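Local structure of chromosome-partitioning protein ParB (6S6H) at residues Asn19-Ala24 with Arg57-Pro62. The protein binds the centromeric parS site near the replication origin, takes part in chromosome partition and localizes to both cell poles before division. Sequence-based numbering, arbitrary orientation.
With nucleotides of chain D.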
ATOM      1  N   ASN B  19      13.313  -1.250  -1.186  1.00 47.80           N
ATOM      2  CA  ASN B  19      12.451  -0.130  -1.642  1.00 46.24           C
ATOM      3  C   ASN B  19      11.894  -0.513  -3.020  1.00 45.39           C
ATOM      4  O   ASN B  19      12.397  -1.478  -3.619  1.00 45.14           O
ATOM      5  CB  ASN B  19      13.189   1.214  -1.595  1.00 45.89           C
ATOM      6  CG  ASN B  19      14.299   1.356  -2.614  1.00 45.85           C
ATOM      7  OD1 ASN B  19      14.164   0.939  -3.762  1.00 45.51           O
ATOM      8  ND2 ASN B  19      15.394   1.979  -2.213  1.00 46.04           N
ATOM      9  N   VAL B  20      10.878   0.206  -3.496  1.00 44.78           N
ATOM     10  CA  VAL B  20      10.091  -0.161  -4.712  1.00 44.20           C
ATOM     11  C   VAL B  20      11.020  -0.270  -5.932  1.00 43.27           C
ATOM     12  O   VAL B  20      10.772  -1.157  -6.769  1.00 43.29           O
ATOM     13  CB  VAL B  20       8.934   0.829  -4.949  1.00 44.23           C
ATOM     14  CG1 VAL B  20       9.428   2.216  -5.328  1.00 44.44           C
ATOM     15  CG2 VAL B  20       7.953   0.306  -5.987  1.00 44.26           C
ATOM     16  N   LEU B  21      12.040   0.590  -6.038  1.00 42.63           N
ATOM     17  CA  LEU B  21      12.964   0.635  -7.207  1.00 42.32           C
ATOM     18  C   LEU B  21      13.934  -0.555  -7.166  1.00 42.20           C
ATOM     19  O   LEU B  21      14.301  -1.049  -8.252  1.00 41.67           O
ATOM     20  CB  LEU B  21      13.721   1.966  -7.216  1.00 42.48           C
ATOM     21  CG  LEU B  21      12.875   3.198  -7.532  1.00 42.76           C
ATOM     22  CD1 LEU B  21      13.696   4.469  -7.383  1.00 43.23           C
ATOM     23  CD2 LEU B  21      12.273   3.110  -8.929  1.00 42.74           C
ATOM     24  N   GLU B  22      14.344  -0.987  -5.972  1.00 42.41           N
ATOM     25  CA  GLU B  22      15.214  -2.177  -5.778  1.00 43.50           C
ATOM     26  C   GLU B  22      14.430  -3.436  -6.177  1.00 44.02           C
ATOM     27  O   GLU B  22      15.036  -4.335  -6.796  1.00 43.60           O
ATOM     28  CB  GLU B  22      15.723  -2.248  -4.336  1.00 43.68           C
ATOM     29  CG  GLU B  22      16.787  -1.207  -4.029  1.00 43.81           C
ATOM     30  CD  GLU B  22      17.117  -1.036  -2.557  1.00 43.91           C
ATOM     31  OE1 GLU B  22      16.312  -1.469  -1.716  1.00 44.04           O
ATOM     32  OE2 GLU B  22      18.174  -0.457  -2.256  1.00 44.14           O
ATOM     33  N   GLU B  23      13.135  -3.484  -5.850  1.00 44.60           N
ATOM     34  CA  GLU B  23      12.215  -4.590  -6.234  1.00 45.64           C
ATOM     35  C   GLU B  23      12.062  -4.618  -7.758  1.00 45.67           C
ATOM     36  O   GLU B  23      12.088  -5.725  -8.332  1.00 46.08           O
ATOM     37  CB  GLU B  23      10.848  -4.426  -5.570  1.00 46.60           C
ATOM     38  CG  GLU B  23      10.886  -4.630  -4.067  1.00 47.97           C
ATOM     39  CD  GLU B  23       9.530  -4.707  -3.392  1.00 48.83           C
ATOM     40  OE1 GLU B  23       9.498  -4.705  -2.141  1.00 49.09           O
ATOM     41  OE2 GLU B  23       8.517  -4.771  -4.116  1.00 49.47           O
ATOM     42  N   ALA B  24      11.905  -3.446  -8.377  1.00 45.20           N
ATOM     43  CA  ALA B  24      11.753  -3.266  -9.841  1.00 44.67           C
ATOM     44  C   ALA B  24      12.962  -3.864 -10.571  1.00 44.96           C
ATOM     45  O   ALA B  24      12.757  -4.752 -11.426  1.00 45.65           O
ATOM     46  CB  ALA B  24      11.590  -1.803 -10.162  1.00 44.59           C
ATOM     47  N   ARG B  57       8.210  -0.246 -14.585  1.00 42.07           N
ATOM     48  CA  ARG B  57       8.059   1.028 -15.347  1.00 42.33           C
ATOM     49  C   ARG B  57       8.718   2.194 -14.593  1.00 41.82           C
ATOM     50  O   ARG B  57       9.203   3.126 -15.267  1.00 41.93           O
ATOM     51  CB  ARG B  57       6.580   1.341 -15.606  1.00 42.83           C
ATOM     52  CG  ARG B  57       5.993   0.622 -16.812  1.00 43.45           C
ATOM     53  CD  ARG B  57       4.542   0.992 -17.059  1.00 44.07           C
ATOM     54  NE  ARG B  57       4.394   2.427 -17.288  1.00 44.67           N
ATOM     55  CZ  ARG B  57       3.569   3.246 -16.635  1.00 44.42           C
ATOM     56  NH1 ARG B  57       2.751   2.790 -15.699  1.00 44.36           N
ATOM     57  NH2 ARG B  57       3.562   4.534 -16.939  1.00 44.71           N
ATOM     58  N   LEU B  58       8.740   2.140 -13.254  1.00 41.14           N
ATOM     59  CA  LEU B  58       9.292   3.204 -12.366  1.00 40.81           C
ATOM     60  C   LEU B  58      10.791   3.408 -12.625  1.00 40.99           C
ATOM     61  O   LEU B  58      11.282   4.512 -12.323  1.00 40.76           O
ATOM     62  CB  LEU B  58       9.058   2.825 -10.899  1.00 40.46           C
ATOM     63  CG  LEU B  58       7.601   2.761 -10.444  1.00 40.34           C
ATOM     64  CD1 LEU B  58       7.512   2.238  -9.020  1.00 40.30           C
ATOM     65  CD2 LEU B  58       6.928   4.121 -10.559  1.00 40.54           C
ATOM     66  N   LEU B  59      11.493   2.390 -13.135  1.00 41.10           N
ATOM     67  CA  LEU B  59      12.950   2.462 -13.436  1.00 42.12           C
ATOM     68  C   LEU B  59      13.209   3.446 -14.586  1.00 42.96           C
ATOM     69  O   LEU B  59      14.337   3.957 -14.661  1.00 43.49           O
ATOM     70  CB  LEU B  59      13.472   1.066 -13.784  1.00 42.23           C
ATOM     71  CG  LEU B  59      13.435   0.044 -12.649  1.00 42.17           C
ATOM     72  CD1 LEU B  59      13.720  -1.352 -13.181  1.00 42.53           C
ATOM     73  CD2 LEU B  59      14.420   0.411 -11.546  1.00 42.10           C
ATOM     74  N   ALA B  60      12.209   3.701 -15.439  1.00 43.64           N
ATOM     75  CA  ALA B  60      12.287   4.625 -16.597  1.00 44.43           C
ATOM     76  C   ALA B  60      12.188   6.090 -16.144  1.00 45.22           C
ATOM     77  O   ALA B  60      12.497   6.971 -16.959  1.00 45.90           O
ATOM     78  CB  ALA B  60      11.204   4.291 -17.594  1.00 44.13           C
ATOM     79  N   LEU B  61      11.761   6.356 -14.907  1.00 45.96           N
ATOM     80  CA  LEU B  61      11.610   7.738 -14.369  1.00 47.04           C
ATOM     81  C   LEU B  61      12.970   8.428 -14.332  1.00 47.96           C
ATOM     82  O   LEU B  61      13.983   7.781 -14.083  1.00 48.22           O
ATOM     83  CB  LEU B  61      11.007   7.683 -12.961  1.00 46.97           C
ATOM     84  CG  LEU B  61       9.524   7.326 -12.888  1.00 46.37           C
ATOM     85  CD1 LEU B  61       9.128   6.958 -11.469  1.00 46.30           C
ATOM     86  CD2 LEU B  61       8.669   8.470 -13.399  1.00 46.86           C
ATOM     87  N   PRO B  62      13.032   9.763 -14.552  1.00 49.02           N
ATOM     88  CA  PRO B  62      14.268  10.523 -14.354  1.00 49.68           C
ATOM     89  C   PRO B  62      14.848  10.316 -12.946  1.00 50.09           C
ATOM     90  O   PRO B  62      14.082  10.088 -12.037  1.00 50.27           O
ATOM     91  CB  PRO B  62      13.837  11.986 -14.543  1.00 50.43           C
ATOM     92  CG  PRO B  62      12.593  11.907 -15.409  1.00 50.26           C
ATOM     93  CD  PRO B  62      11.917  10.612 -15.006  1.00 49.41           C
TER
ATOM     94  P    DT D   5       4.304   3.507 -20.758  1.00 45.51           P
ATOM     95  OP1  DT D   5       4.654   4.695 -21.580  1.00 46.57           O
ATOM     96  OP2  DT D   5       5.228   3.076 -19.673  1.00 45.04           O
ATOM     97  O5'  DT D   5       2.857   3.725 -20.125  1.00 44.45           O
ATOM     98  C5'  DT D   5       1.770   4.138 -20.965  1.00 45.20           C
ATOM     99  C4'  DT D   5       0.439   3.995 -20.264  1.00 44.76           C
ATOM    100  O4'  DT D   5       0.173   2.627 -19.905  1.00 43.45           O
ATOM    101  C3'  DT D   5       0.249   4.797 -18.973  1.00 44.51           C
ATOM    102  O3'  DT D   5      -0.485   5.984 -19.297  1.00 46.01           O
ATOM    103  C2'  DT D   5      -0.538   3.858 -18.065  1.00 43.12           C
ATOM    104  C1'  DT D   5      -0.887   2.694 -18.977  1.00 43.30           C
ATOM    105  N1   DT D   5      -1.024   1.372 -18.340  1.00 43.01           N
ATOM    106  C2   DT D   5      -2.296   0.878 -18.162  1.00 43.31           C
ATOM    107  O2   DT D   5      -3.298   1.497 -18.477  1.00 45.80           O
ATOM    108  N3   DT D   5      -2.353  -0.365 -17.583  1.00 42.50           N
ATOM    109  C4   DT D   5      -1.288  -1.149 -17.182  1.00 41.76           C
ATOM    110  O4   DT D   5      -1.493  -2.251 -16.682  1.00 41.20           O
ATOM    111  C5   DT D   5       0.019  -0.574 -17.408  1.00 41.90           C
ATOM    112  C7   DT D   5       1.233  -1.351 -17.007  1.00 41.82           C
ATOM    113  C6   DT D   5       0.084   0.640 -17.972  1.00 42.63           C
TER
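The guanidinium of Arg-57 has O5' of DT5 of chain D over one face, while Arg-57 NE donates to DT5 OP2 at 2.6 Å (N-H...O 147°). A bend at chi3 (59°) turns the group onto the backbone phosphate, and Asn-54 OD1 holds NH1, which, with the NE bond, probably helps to set its tilt. The CB of Arg-57 is directed away from 19-24, whereas that of Leu-58 faces it; no hydrogen bond crosses the contact. With chi1 at 67° placing CG1 between N and the carbonyl carbon, Val-20 CG2 is anti to N and lies 3.6 Å from Leu-58 CD1, the side chains nearly perpendicular. Leu-21 likewise runs across Leu-58, Leu-21 CD2 3.8 Å from Leu-58 CB. Leu-59 reaches over through its branch carbons: Leu-59 CG is 3.6 Å from Ala-24 CB, and Leu-59 CD2 rests on Leu-21 O. Asn-19 and Glu-22 form a capping box, Glu-22 N donating to Asn-19 OD1 (2.9 Å) and Asn-19 N to Glu-22 OE1 (3.1 Å). Leu-21 also touches helix 63-71, and Leu-58 helix 76-81. Val-20, Leu-21 and Ala-24 pack on Leu-58 and Leu-59, joining helix 20-34 to the turn after DNA-contacting helix 49-57 in ParB's helix-turn-helix domain.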